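PDB 1LF6: glucoamylase from Thermoanaerobacterium thermosaccharolyticum, which hydrolyses alpha-1,4-glucosidic bonds from the non-reducing ends of starch-like chains, releasing beta-D-glucose one unit at a time, and probably also acts on isomaltose. Local coordinates for residues Tyr659-Ala664 with Val671-Asp676; Tyr155-Lys160 with Ser164-Tyr169; Asn493-Leu496 with Gln500-Ile503; Ile134-Phe139 with Glu267-Leu272; Ala307-Thr312 with Ala361-Asp366. One frame throughout, in Å; residues are numbered along the deposited sequence.

In the fold
Interactions 2 and 4 belong to the N-terminal beta-sandwich domain, whereas interactions 1, 3 and 5 lie in the helical (alpha/alpha) barrel region. Along the chain, interaction 2 is nested inside the long loop closed by interaction 4; interactions 5, 3 and 1 follow in series. Strands 132-141 and 150-157, used by interactions 4 and 2, are consecutive but belong to different sheets of the sandwich; the two centres are 25 Å apart. The centre of interaction 5 is 29 and 30 Å from those of interactions 2 and 4. It lies where barrel and N-terminal domain meet, with Glu309 bonded to Tyr46, so it marks their junction while the other contacts tie each domain internally. Interactions 3 and 4 have centres 60 Å apart.

Interaction 1: residues Tyr659-Ala664 with Val671-Asp676; sequences YVILFA and VLDMPD
At the C-terminal end of the (alpha/alpha) barrel, Ile661 and Ala664 on helix 653-668 receive Leu672 and Asp673 from the type I beta turn Val671-Met674, where the chain doubles back before helix 676-682. Leu672 reaches the helix with one branch: its CD1 lies 3.6 Å from Ala664 CB. The small alanine side chain lets that methyl come right down to the helix backbone, with Leu672 CD1 also 3.7 Å from Ala664 C. Ile661 lays both methyls against the aspartate. Its CD1 is 3.7 Å from Asp673 OD2, and its CG2 is 3.9 Å from Asp673 CG, the two side chains meeting at about a right angle. Asp673 places CG between its backbone N and carbonyl carbon (chi1 64°), which brings the carboxylate against the isoleucine. Ser665, next on the helix, bridges the two segments, its OG bonding Ile661 O and Leu672 N, and Met608 of helix 600-612 touches both Ile661 and Asp673. No hydrogen bond joins the two segments directly. The carboxylate finds its charged partner in Arg541, which forms a salt bridge with Asp673 OD2, and the hydrocarbon packed beside that oxygen would tend to strengthen the pair by keeping water away.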
# COMPACT_ATOMS: atom_id res chain seq x y z
N TYR A 659 12.91 3.21 2.33
CA TYR A 659 13.54 4.41 1.79
C TYR A 659 13.84 5.41 2.90
O TYR A 659 14.93 5.99 2.95
CB TYR A 659 12.66 5.10 0.73
CG TYR A 659 13.22 6.46 0.33
CD1 TYR A 659 12.82 7.62 0.99
CD2 TYR A 659 14.24 6.56 -0.61
CE1 TYR A 659 13.41 8.85 0.72
CE2 TYR A 659 14.85 7.79 -0.88
CZ TYR A 659 14.43 8.93 -0.21
OH TYR A 659 15.04 10.13 -0.46
N VAL A 660 12.88 5.62 3.79
CA VAL A 660 13.06 6.54 4.90
C VAL A 660 14.26 6.14 5.75
O VAL A 660 15.13 6.95 6.04
CB VAL A 660 11.79 6.58 5.79
CG1 VAL A 660 12.06 7.37 7.07
CG2 VAL A 660 10.66 7.22 5.03
N ILE A 661 14.31 4.86 6.14
CA ILE A 661 15.40 4.36 6.96
C ILE A 661 16.75 4.44 6.25
O ILE A 661 17.77 4.75 6.87
CB ILE A 661 15.11 2.90 7.41
CG1 ILE A 661 13.93 2.91 8.39
CG2 ILE A 661 16.33 2.29 8.07
CD1 ILE A 661 13.32 1.54 8.64
N LEU A 662 16.76 4.18 4.94
CA LEU A 662 18.00 4.23 4.16
C LEU A 662 18.48 5.68 4.03
O LEU A 662 19.65 5.98 4.23
CB LEU A 662 17.77 3.65 2.76
CG LEU A 662 18.92 3.82 1.78
CD1 LEU A 662 20.16 3.14 2.34
CD2 LEU A 662 18.54 3.25 0.42
N PHE A 663 17.55 6.55 3.67
CA PHE A 663 17.82 7.97 3.51
C PHE A 663 18.48 8.52 4.78
O PHE A 663 19.52 9.18 4.72
CB PHE A 663 16.50 8.71 3.25
CG PHE A 663 16.63 10.21 3.22
CD1 PHE A 663 17.26 10.84 2.16
CD2 PHE A 663 16.13 10.98 4.27
CE1 PHE A 663 17.39 12.24 2.14
CE2 PHE A 663 16.26 12.36 4.27
CZ PHE A 663 16.89 13.00 3.20
N ALA A 664 17.86 8.25 5.93
CA ALA A 664 18.37 8.70 7.22
C ALA A 664 19.68 8.01 7.60
O ALA A 664 20.60 8.64 8.12
CB ALA A 664 17.31 8.45 8.30
N VAL A 671 23.44 2.01 10.40
CA VAL A 671 22.16 1.32 10.29
C VAL A 671 21.29 1.69 11.49
O VAL A 671 21.39 1.10 12.56
CB VAL A 671 22.39 -0.20 10.23
CG1 VAL A 671 21.07 -0.93 10.05
CG2 VAL A 671 23.35 -0.51 9.07
N LEU A 672 20.42 2.68 11.27
CA LEU A 672 19.55 3.19 12.32
C LEU A 672 18.52 2.25 12.93
O LEU A 672 18.08 2.49 14.05
CB LEU A 672 18.86 4.46 11.82
CG LEU A 672 19.81 5.63 11.56
CD1 LEU A 672 19.05 6.82 11.00
CD2 LEU A 672 20.50 6.01 12.86
N ASP A 673 18.14 1.18 12.23
CA ASP A 673 17.15 0.26 12.80
C ASP A 673 17.72 -1.07 13.34
O ASP A 673 16.95 -1.98 13.65
CB ASP A 673 16.03 -0.02 11.79
CG ASP A 673 16.52 -0.74 10.54
OD1 ASP A 673 17.75 -0.90 10.36
OD2 ASP A 673 15.66 -1.13 9.73
N MET A 674 19.04 -1.18 13.46
CA MET A 674 19.63 -2.41 13.98
C MET A 674 19.66 -2.40 15.51
O MET A 674 20.14 -1.45 16.12
CB MET A 674 21.06 -2.59 13.43
CG MET A 674 21.79 -3.81 14.00
SD MET A 674 23.37 -4.12 13.20
CE MET A 674 24.32 -2.66 13.76
N PRO A 675 19.13 -3.46 16.14
CA PRO A 675 19.13 -3.54 17.60
C PRO A 675 20.56 -3.71 18.11
O PRO A 675 21.20 -4.73 17.85
CB PRO A 675 18.23 -4.74 17.88
CG PRO A 675 18.46 -5.62 16.66
CD PRO A 675 18.45 -4.62 15.53
N ASP A 676 21.06 -2.71 18.83
CA ASP A 676 22.44 -2.72 19.31
C ASP A 676 22.90 -3.92 20.13
O ASP A 676 24.04 -4.37 19.98
CB ASP A 676 22.74 -1.44 20.10
CG ASP A 676 21.70 -1.14 21.14
OD1 ASP A 676 22.02 -0.47 22.14
OD2 ASP A 676 20.54 -1.58 20.96

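Interaction 2: residues Tyr155-Lys160 with Ser164-Tyr169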
# COMPACT_ATOMS: atom_id res chain seq x y z
N TYR A 155 -19.52 8.01 -12.01
CA TYR A 155 -19.20 7.52 -10.68
C TYR A 155 -19.53 6.03 -10.60
O TYR A 155 -20.67 5.63 -10.83
CB TYR A 155 -20.01 8.29 -9.64
CG TYR A 155 -20.02 7.68 -8.26
CD1 TYR A 155 -18.83 7.38 -7.59
CD2 TYR A 155 -21.22 7.40 -7.61
CE1 TYR A 155 -18.83 6.83 -6.32
CE2 TYR A 155 -21.24 6.85 -6.33
CZ TYR A 155 -20.04 6.56 -5.69
OH TYR A 155 -20.05 6.03 -4.43
N ASP A 156 -18.53 5.21 -10.26
CA ASP A 156 -18.75 3.77 -10.16
C ASP A 156 -18.64 3.27 -8.72
O ASP A 156 -17.55 3.03 -8.21
CB ASP A 156 -17.75 3.01 -11.03
CG ASP A 156 -18.03 1.52 -11.05
OD1 ASP A 156 -17.28 0.80 -11.74
OD2 ASP A 156 -18.99 1.07 -10.40
N PRO A 157 -19.78 3.11 -8.04
CA PRO A 157 -19.73 2.64 -6.66
C PRO A 157 -19.55 1.13 -6.53
O PRO A 157 -20.19 0.35 -7.24
CB PRO A 157 -21.06 3.11 -6.09
CG PRO A 157 -21.98 2.96 -7.26
CD PRO A 157 -21.16 3.51 -8.41
N HIS A 158 -18.66 0.73 -5.63
CA HIS A 158 -18.40 -0.68 -5.33
C HIS A 158 -18.45 -0.76 -3.81
O HIS A 158 -17.47 -1.10 -3.16
CB HIS A 158 -17.02 -1.11 -5.80
CG HIS A 158 -16.95 -1.41 -7.27
ND1 HIS A 158 -15.97 -2.21 -7.81
CD2 HIS A 158 -17.72 -1.01 -8.30
CE1 HIS A 158 -16.14 -2.29 -9.12
NE2 HIS A 158 -17.20 -1.57 -9.44
N ILE A 159 -19.61 -0.43 -3.26
CA ILE A 159 -19.80 -0.41 -1.82
C ILE A 159 -19.44 -1.71 -1.12
O ILE A 159 -19.82 -2.80 -1.56
CB ILE A 159 -21.23 0.02 -1.47
CG1 ILE A 159 -21.54 1.35 -2.17
CG2 ILE A 159 -21.40 0.18 0.04
CD1 ILE A 159 -22.98 1.76 -2.11
N LYS A 160 -18.71 -1.57 -0.02
CA LYS A 160 -18.26 -2.70 0.78
C LYS A 160 -17.49 -3.75 -0.02
O LYS A 160 -17.80 -4.94 0.02
CB LYS A 160 -19.43 -3.35 1.52
CG LYS A 160 -19.83 -2.60 2.77
CD LYS A 160 -20.59 -3.51 3.73
CE LYS A 160 -20.67 -2.91 5.12
NZ LYS A 160 -21.25 -3.87 6.10
N SER A 164 -20.80 -5.61 -7.66
CA SER A 164 -22.12 -6.16 -7.97
C SER A 164 -23.14 -5.78 -6.91
O SER A 164 -22.80 -5.43 -5.78
CB SER A 164 -22.05 -7.68 -8.07
OG SER A 164 -21.83 -8.25 -6.79
N TYR A 165 -24.41 -5.86 -7.30
CA TYR A 165 -25.54 -5.55 -6.43
C TYR A 165 -25.43 -4.23 -5.67
O TYR A 165 -25.68 -4.17 -4.47
CB TYR A 165 -25.76 -6.69 -5.43
CG TYR A 165 -27.20 -6.86 -5.02
CD1 TYR A 165 -28.15 -7.36 -5.92
CD2 TYR A 165 -27.63 -6.53 -3.74
CE1 TYR A 165 -29.48 -7.52 -5.55
CE2 TYR A 165 -28.96 -6.69 -3.35
CZ TYR A 165 -29.88 -7.18 -4.27
OH TYR A 165 -31.19 -7.33 -3.89
N ASN A 166 -25.06 -3.17 -6.38
CA ASN A 166 -24.97 -1.84 -5.78
C ASN A 166 -26.30 -1.15 -6.11
O ASN A 166 -26.67 -1.04 -7.28
CB ASN A 166 -23.81 -1.05 -6.39
CG ASN A 166 -22.50 -1.28 -5.66
OD1 ASN A 166 -22.17 -0.57 -4.71
ND2 ASN A 166 -21.75 -2.30 -6.09
N GLU A 167 -27.01 -0.70 -5.08
CA GLU A 167 -28.29 -0.04 -5.28
C GLU A 167 -28.09 1.45 -5.50
O GLU A 167 -27.56 2.15 -4.63
CB GLU A 167 -29.20 -0.26 -4.08
CG GLU A 167 -30.65 0.17 -4.31
CD GLU A 167 -31.52 -0.03 -3.09
OE1 GLU A 167 -31.40 -1.08 -2.43
OE2 GLU A 167 -32.34 0.87 -2.78
N GLY A 168 -28.52 1.95 -6.66
CA GLY A 168 -28.39 3.36 -6.96
C GLY A 168 -29.74 4.03 -7.14
O GLY A 168 -30.68 3.43 -7.65
N TYR A 169 -29.82 5.29 -6.73
CA TYR A 169 -31.04 6.08 -6.85
C TYR A 169 -30.74 7.57 -6.70
O TYR A 169 -29.60 7.96 -6.42
CB TYR A 169 -32.06 5.62 -5.80
CG TYR A 169 -31.54 5.61 -4.38
CD1 TYR A 169 -31.84 6.65 -3.50
CD2 TYR A 169 -30.76 4.55 -3.92
CE1 TYR A 169 -31.38 6.63 -2.18
CE2 TYR A 169 -30.29 4.52 -2.61
CZ TYR A 169 -30.61 5.56 -1.75
OH TYR A 169 -30.16 5.51 -0.45
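Asn166 OD1 is gripped by the backbone N-H of Ile159 and hemmed in by the same residue's side chain. The Ile159 N to Asn166 OD1 bond is 2.9 Å long with an angle of 152° at the hydrogen, and the donor lies in the carbonyl plane on a lone pair. Around the oxygen, Ile159 CG1 comes to 3.2 Å and its CD1 to 3.6 Å, since CG1 stands beside the backbone N (chi1 -54°) and follows the N-H toward the amide. The other half of the amide is used as well: Asn166 ND2 donates to Gln162 O in the short connection between the segments. Asparagine suits this place because one flat group can accept from the N-H of Ile159 and donate to the carbonyl of Gln162, and the two bonds together fix its rotation. Pro157 O stands over the face of that group, 3.2 Å from Asn166 CG; this is a close carbonyl-to-amide approach, not a hydrogen bond. Pro157 CB adds a looser contact, 4.1 Å from Asn166 OD1, while His158 turns its ring away to Asp30, which hydrogen-bonds NE2, and to Trp32, which it meets edge-to-face. The contact thus ties the end of strand 150-157 to the start of strand 166-173, where the chain passes from one sheet of the N-terminal sandwich to the other. Strand 70-80 pairs beside the first, Gly228 bonds the backbone of Asn166, and Ile159 packs on Ala181 and Val186 of strands 176-183 and 186-192.

Interaction 3: residues Asn493-Leu496 with Gln500-Ile503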
# COMPACT_ATOMS: atom_id res chain seq x y z
N ASN A 493 28.49 -26.82 -1.50
CA ASN A 493 28.36 -27.76 -2.61
C ASN A 493 27.30 -27.28 -3.60
O ASN A 493 26.62 -28.09 -4.23
CB ASN A 493 27.96 -29.13 -2.06
CG ASN A 493 28.11 -30.23 -3.07
OD1 ASN A 493 27.47 -31.27 -2.96
ND2 ASN A 493 28.99 -30.03 -4.05
N GLY A 494 27.16 -25.96 -3.75
CA GLY A 494 26.17 -25.41 -4.66
C GLY A 494 26.64 -25.31 -6.11
O GLY A 494 27.83 -25.18 -6.36
N PRO A 495 25.71 -25.38 -7.08
CA PRO A 495 26.03 -25.30 -8.51
C PRO A 495 26.40 -23.89 -8.99
O PRO A 495 26.99 -23.74 -10.05
CB PRO A 495 24.75 -25.80 -9.17
CG PRO A 495 23.70 -25.28 -8.25
CD PRO A 495 24.27 -25.59 -6.88
N LEU A 496 26.05 -22.88 -8.20
CA LEU A 496 26.34 -21.50 -8.58
C LEU A 496 27.73 -21.03 -8.19
O LEU A 496 28.25 -21.41 -7.14
CB LEU A 496 25.29 -20.56 -7.99
CG LEU A 496 23.83 -20.79 -8.40
CD1 LEU A 496 22.92 -19.85 -7.63
CD2 LEU A 496 23.68 -20.57 -9.90
N GLN A 500 29.94 -21.77 -2.91
CA GLN A 500 29.87 -21.40 -1.50
C GLN A 500 28.97 -20.18 -1.30
O GLN A 500 29.29 -19.09 -1.78
CB GLN A 500 31.27 -21.09 -0.99
CG GLN A 500 32.22 -22.27 -1.03
CD GLN A 500 33.67 -21.85 -1.17
OE1 GLN A 500 34.20 -21.74 -2.28
NE2 GLN A 500 34.32 -21.58 -0.04
N TYR A 501 27.87 -20.36 -0.58
CA TYR A 501 26.92 -19.27 -0.34
C TYR A 501 25.71 -19.70 0.49
O TYR A 501 25.39 -20.88 0.57
CB TYR A 501 26.41 -18.72 -1.67
CG TYR A 501 25.91 -19.78 -2.65
CD1 TYR A 501 26.79 -20.38 -3.57
CD2 TYR A 501 24.57 -20.19 -2.66
CE1 TYR A 501 26.34 -21.34 -4.48
CE2 TYR A 501 24.12 -21.15 -3.57
CZ TYR A 501 25.01 -21.72 -4.48
OH TYR A 501 24.56 -22.62 -5.41
N TYR A 502 25.06 -18.72 1.12
CA TYR A 502 23.84 -19.01 1.87
C TYR A 502 22.78 -19.24 0.81
O TYR A 502 22.73 -18.51 -0.19
CB TYR A 502 23.40 -17.82 2.73
CG TYR A 502 24.25 -17.56 3.96
CD1 TYR A 502 25.13 -16.49 4.02
CD2 TYR A 502 24.17 -18.41 5.07
CE1 TYR A 502 25.93 -16.27 5.15
CE2 TYR A 502 24.95 -18.20 6.20
CZ TYR A 502 25.84 -17.13 6.23
OH TYR A 502 26.64 -16.94 7.33
N ILE A 503 21.93 -20.24 1.00
CA ILE A 503 20.88 -20.49 0.03
C ILE A 503 19.60 -19.83 0.55
O ILE A 503 19.57 -19.36 1.68
CB ILE A 503 20.64 -22.01 -0.19
CG1 ILE A 503 20.16 -22.69 1.10
CG2 ILE A 503 21.93 -22.64 -0.69
CD1 ILE A 503 19.98 -24.22 0.97
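The backbone of Gly494-Leu496 curves round the end of Tyr501 as the chain turns between the two short antiparallel strands 490-491 and 501-502, with Gly494 CA 6.3 Å from Gln500 CA. Tyr501, whose backbone is nearly fully extended, points its ring back into the curve of residues 493-496. Its CG lies between the backbone N and carbonyl carbon (chi1 49°), a rotamer that carries the hydroxyl to the inside of the loop. There Leu496 N donates to Tyr501 OH over 3.2 Å, fairly straight at 158°. Pro495 N is also close to the oxygen but has no hydrogen to give, so the first N-H after the proline supplies the bond. Gly494, having no side chain, can press its CA to 3.3 Å from Tyr501 OH, in the direction where a beta carbon would otherwise project. Pro495 CD lies equally near, and Leu496 CB sits 3.7 Å from Tyr501 CZ, the Leu496 and Tyr501 side chains crossing at about a right angle. At the ring edge, near its plane, Leu496 O is 3.3 Å from Tyr501 CE1. The hydroxyl thus sits inside the curve of the loop, accepting from Leu496 N and also hydrogen-bonded to the carbonyl of Lys529. Outside the loop, Val558 of helix 550-562 packs against both Leu496 and Tyr501, Thr491 pairs with Tyr501 through the backbone, and Tyr502 turns to helix 468-489.

Interaction 4: residues Ile134-Phe139 with Glu267-Leu272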
# COMPACT_ATOMS: atom_id res chain seq x y z
N ILE A 134 -13.52 15.61 -1.72
CA ILE A 134 -13.74 16.79 -2.54
C ILE A 134 -12.87 16.83 -3.78
O ILE A 134 -11.69 16.47 -3.74
CB ILE A 134 -13.45 18.07 -1.72
CG1 ILE A 134 -14.31 18.07 -0.46
CG2 ILE A 134 -13.72 19.30 -2.57
CD1 ILE A 134 -13.85 19.05 0.60
N MET A 135 -13.45 17.25 -4.89
CA MET A 135 -12.72 17.37 -6.14
C MET A 135 -13.17 18.62 -6.88
O MET A 135 -14.28 18.68 -7.40
CB MET A 135 -12.94 16.17 -7.07
CG MET A 135 -12.33 16.39 -8.46
SD MET A 135 -12.66 15.11 -9.68
CE MET A 135 -14.45 15.25 -9.83
N LYS A 136 -12.30 19.62 -6.92
CA LYS A 136 -12.62 20.83 -7.66
C LYS A 136 -12.07 20.56 -9.05
O LYS A 136 -10.97 20.03 -9.20
CB LYS A 136 -11.92 22.05 -7.05
CG LYS A 136 -12.26 23.36 -7.75
CD LYS A 136 -11.84 24.56 -6.91
CE LYS A 136 -12.39 25.86 -7.46
NZ LYS A 136 -12.03 27.02 -6.60
N ALA A 137 -12.85 20.89 -10.07
CA ALA A 137 -12.42 20.66 -11.43
C ALA A 137 -12.81 21.82 -12.33
O ALA A 137 -13.78 22.53 -12.05
CB ALA A 137 -13.04 19.36 -11.96
N LYS A 138 -12.04 22.00 -13.39
CA LYS A 138 -12.30 23.05 -14.36
C LYS A 138 -11.99 22.48 -15.74
O LYS A 138 -10.99 21.78 -15.93
CB LYS A 138 -11.41 24.27 -14.10
CG LYS A 138 -9.93 24.05 -14.34
CD LYS A 138 -9.15 25.36 -14.28
CE LYS A 138 -7.65 25.12 -14.48
NZ LYS A 138 -6.85 26.38 -14.43
N PHE A 139 -12.87 22.76 -16.70
CA PHE A 139 -12.70 22.27 -18.05
C PHE A 139 -12.22 23.40 -18.96
O PHE A 139 -12.71 24.52 -18.87
CB PHE A 139 -14.02 21.70 -18.57
CG PHE A 139 -13.96 21.21 -19.99
CD1 PHE A 139 -14.24 22.07 -21.05
CD2 PHE A 139 -13.61 19.90 -20.26
CE1 PHE A 139 -14.17 21.63 -22.36
CE2 PHE A 139 -13.54 19.44 -21.57
CZ PHE A 139 -13.82 20.31 -22.63
N GLU A 267 -19.26 24.74 3.27
CA GLU A 267 -18.00 25.29 3.75
C GLU A 267 -17.25 26.01 2.63
O GLU A 267 -17.47 25.73 1.45
CB GLU A 267 -17.12 24.16 4.32
CG GLU A 267 -16.06 24.66 5.29
CD GLU A 267 -16.23 24.07 6.68
OE1 GLU A 267 -15.56 24.55 7.62
OE2 GLU A 267 -17.03 23.13 6.83
N ASP A 268 -16.38 26.94 3.00
CA ASP A 268 -15.60 27.68 2.01
C ASP A 268 -14.47 26.81 1.48
O ASP A 268 -13.64 26.32 2.24
CB ASP A 268 -15.02 28.96 2.63
CG ASP A 268 -14.00 29.63 1.74
OD1 ASP A 268 -12.80 29.32 1.87
OD2 ASP A 268 -14.40 30.45 0.89
N TYR A 269 -14.45 26.63 0.16
CA TYR A 269 -13.44 25.80 -0.48
C TYR A 269 -12.01 26.02 -0.01
O TYR A 269 -11.37 25.10 0.51
CB TYR A 269 -13.50 25.97 -2.00
CG TYR A 269 -12.50 25.09 -2.72
CD1 TYR A 269 -12.72 23.72 -2.84
CD2 TYR A 269 -11.31 25.61 -3.21
CE1 TYR A 269 -11.77 22.89 -3.44
CE2 TYR A 269 -10.35 24.79 -3.80
CZ TYR A 269 -10.59 23.43 -3.91
OH TYR A 269 -9.65 22.63 -4.51
N ASN A 270 -11.49 27.23 -0.19
CA ASN A 270 -10.12 27.53 0.22
C ASN A 270 -9.88 27.22 1.69
O ASN A 270 -8.78 26.82 2.07
CB ASN A 270 -9.78 29.00 -0.05
CG ASN A 270 -9.69 29.31 -1.53
OD1 ASN A 270 -8.99 28.63 -2.28
ND2 ASN A 270 -10.40 30.34 -1.96
N ASN A 271 -10.90 27.41 2.51
CA ASN A 271 -10.77 27.13 3.93
C ASN A 271 -10.56 25.63 4.16
O ASN A 271 -9.67 25.23 4.91
CB ASN A 271 -12.02 27.60 4.68
CG ASN A 271 -11.70 28.59 5.77
OD1 ASN A 271 -10.86 28.33 6.64
ND2 ASN A 271 -12.36 29.75 5.74
N LEU A 272 -11.39 24.82 3.52
CA LEU A 272 -11.30 23.36 3.65
C LEU A 272 -9.94 22.88 3.16
O LEU A 272 -9.29 22.06 3.80
CB LEU A 272 -12.39 22.67 2.83
CG LEU A 272 -13.82 22.68 3.35
CD1 LEU A 272 -14.72 22.00 2.33
CD2 LEU A 272 -13.90 21.95 4.69
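Lys136 on strand 132-141 and Tyr269 in the first turn of helix 269-284 have the closest CA atoms, 8.8 Å apart, so strand and helix meet through side chains alone. The extended lysine chain is laid over one face of the tyrosine ring: Lys136 CD is 3.4 Å from Tyr269 CZ and forms a CH-pi contact 21° off the ring normal. Lys136 NZ runs on along the CD2 side of the ring, 4.3 Å from the Tyr269 centroid and 35° off the normal, giving an off-centre cation-pi interaction. Tyr269 sends its ring toward the strand with CG anti to the backbone N (chi1 -178°). Ile134, one full strand repeat away on the same side of the sheet, brings CG2 to the ring edge, 4.2 Å from Tyr269 CE1, while its CD1 meets Leu272 CD1 at 3.5 Å. Asp268 caps the helix N-terminus, its OD1 accepting from Asn271 N at 2.8 Å, which fixes the turn that carries Tyr269. A lysine serves well here because its methylene chain covers the aromatic face and its amine stays beside the ring's rim. The ammonium is probably stabilised by the pi electrons and, weakly, by a long ion pair with Glu243; the phenol adds a weak hydrogen bond to Asp123.

Interaction 5: residues Ala307-Thr312 with Ala361-Asp366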
# COMPACT_ATOMS: atom_id res chain seq x y z
N ALA A 307 -0.80 7.87 6.70
CA ALA A 307 -2.13 7.71 6.12
C ALA A 307 -2.54 6.25 5.91
O ALA A 307 -3.64 5.99 5.41
CB ALA A 307 -2.20 8.46 4.80
N SER A 308 -1.69 5.31 6.29
CA SER A 308 -2.00 3.88 6.10
C SER A 308 -2.51 3.17 7.35
O SER A 308 -2.61 1.94 7.38
CB SER A 308 -0.76 3.15 5.56
OG SER A 308 -0.41 3.64 4.28
N GLU A 309 -2.84 3.96 8.37
CA GLU A 309 -3.36 3.41 9.62
C GLU A 309 -4.88 3.45 9.60
O GLU A 309 -5.47 4.39 9.08
CB GLU A 309 -2.86 4.23 10.81
CG GLU A 309 -3.46 3.84 12.16
CD GLU A 309 -3.03 4.77 13.29
OE1 GLU A 309 -3.05 6.00 13.10
OE2 GLU A 309 -2.69 4.26 14.38
N ASP A 310 -5.53 2.42 10.14
CA ASP A 310 -6.99 2.46 10.20
C ASP A 310 -7.28 3.50 11.27
O ASP A 310 -6.48 3.71 12.18
CB ASP A 310 -7.58 1.11 10.61
CG ASP A 310 -9.11 1.13 10.61
OD1 ASP A 310 -9.70 1.50 9.56
OD2 ASP A 310 -9.72 0.79 11.64
N LYS A 311 -8.42 4.18 11.15
CA LYS A 311 -8.75 5.21 12.13
C LYS A 311 -9.63 4.72 13.28
O LYS A 311 -9.93 5.48 14.19
CB LYS A 311 -9.38 6.40 11.40
CG LYS A 311 -8.41 7.05 10.43
CD LYS A 311 -8.99 8.22 9.67
CE LYS A 311 -7.92 8.86 8.79
NZ LYS A 311 -8.36 10.09 8.09
N THR A 312 -10.01 3.45 13.23
CA THR A 312 -10.83 2.86 14.28
C THR A 312 -9.95 1.90 15.08
O THR A 312 -9.91 1.95 16.31
CB THR A 312 -12.04 2.12 13.69
OG1 THR A 312 -12.77 3.00 12.84
CG2 THR A 312 -12.97 1.63 14.81
N ALA A 361 4.76 4.44 16.23
CA ALA A 361 5.41 3.15 16.37
C ALA A 361 4.83 2.41 17.58
O ALA A 361 4.56 1.21 17.52
CB ALA A 361 6.91 3.33 16.54
N ASN A 362 4.63 3.13 18.69
CA ASN A 362 4.07 2.53 19.89
C ASN A 362 2.65 2.04 19.70
O ASN A 362 2.26 1.01 20.24
CB ASN A 362 4.12 3.51 21.07
CG ASN A 362 5.39 3.39 21.87
OD1 ASN A 362 5.72 2.31 22.37
ND2 ASN A 362 6.11 4.49 22.01
N ARG A 363 1.87 2.79 18.93
CA ARG A 363 0.50 2.39 18.68
C ARG A 363 0.51 1.10 17.87
O ARG A 363 -0.32 0.21 18.09
CB ARG A 363 -0.23 3.49 17.90
CG ARG A 363 -1.67 3.69 18.33
CD ARG A 363 -2.26 4.90 17.64
NE ARG A 363 -1.38 6.06 17.77
CZ ARG A 363 -0.80 6.68 16.76
NH1 ARG A 363 -0.99 6.27 15.51
NH2 ARG A 363 -0.01 7.72 16.99
N SER A 364 1.44 0.98 16.93
CA SER A 364 1.51 -0.23 16.13
C SER A 364 1.95 -1.40 17.01
O SER A 364 1.48 -2.52 16.84
CB SER A 364 2.48 -0.05 14.95
OG SER A 364 3.83 -0.16 15.34
N LEU A 365 2.83 -1.13 17.97
CA LEU A 365 3.28 -2.19 18.88
C LEU A 365 2.12 -2.63 19.76
O LEU A 365 1.91 -3.82 19.98
CB LEU A 365 4.44 -1.71 19.76
CG LEU A 365 5.04 -2.75 20.72
CD1 LEU A 365 5.53 -3.96 19.93
CD2 LEU A 365 6.19 -2.13 21.51
N ASP A 366 1.36 -1.66 20.27
CA ASP A 366 0.22 -1.97 21.11
C ASP A 366 -0.85 -2.74 20.35
O ASP A 366 -1.61 -3.51 20.93
CB ASP A 366 -0.36 -0.68 21.70
CG ASP A 366 0.45 -0.17 22.87
OD1 ASP A 366 0.66 1.05 22.98
OD2 ASP A 366 0.88 -1.01 23.70
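Glu309 and Arg363 form a salt bridge on the side of the (alpha/alpha) barrel that faces the N-terminal domain, joining the loop after helix 296-306 to helix 358-375. Arg363 NH1 donates to Glu309 OE2 over 2.9 Å at 159°. The oxygen is met on its syn side but tilted out of the carboxylate plane, while it lies in the guanidinium plane, at the edge of that group. The two planes are 42° apart and, of the guanidinium nitrogens, NH1 makes the hydrogen bond; the bridge is single, not bidentate, and the 3.2 Å from Glu309 OE1 to Arg363 NH1 is merely close. The arginine's bend at chi3 (-50°) swings the guanidinium so that NH1 meets the carboxylate. Separately, Arg363 CD comes 3.3 Å from Glu309 OE2. Glutamate suits its place through an extended chain, CG anti to the backbone N, that carries the carboxylate across to the helix. Both oxygens have second partners: Gly315 N bonds OE2, and Tyr46 OH of the N-terminal domain bonds OE1. Nearby, Lys311 also crosses to that domain: NZ bonds Ala43 O and makes a cation-pi contact with Trp51. Tyr46 and Tyr317 also touch Arg363. On the helix, Ser364 OG donates to Ala361 O at 2.7 Å, an oxygen that also takes the regular helical bond from Leu365 N at 2.9 Å.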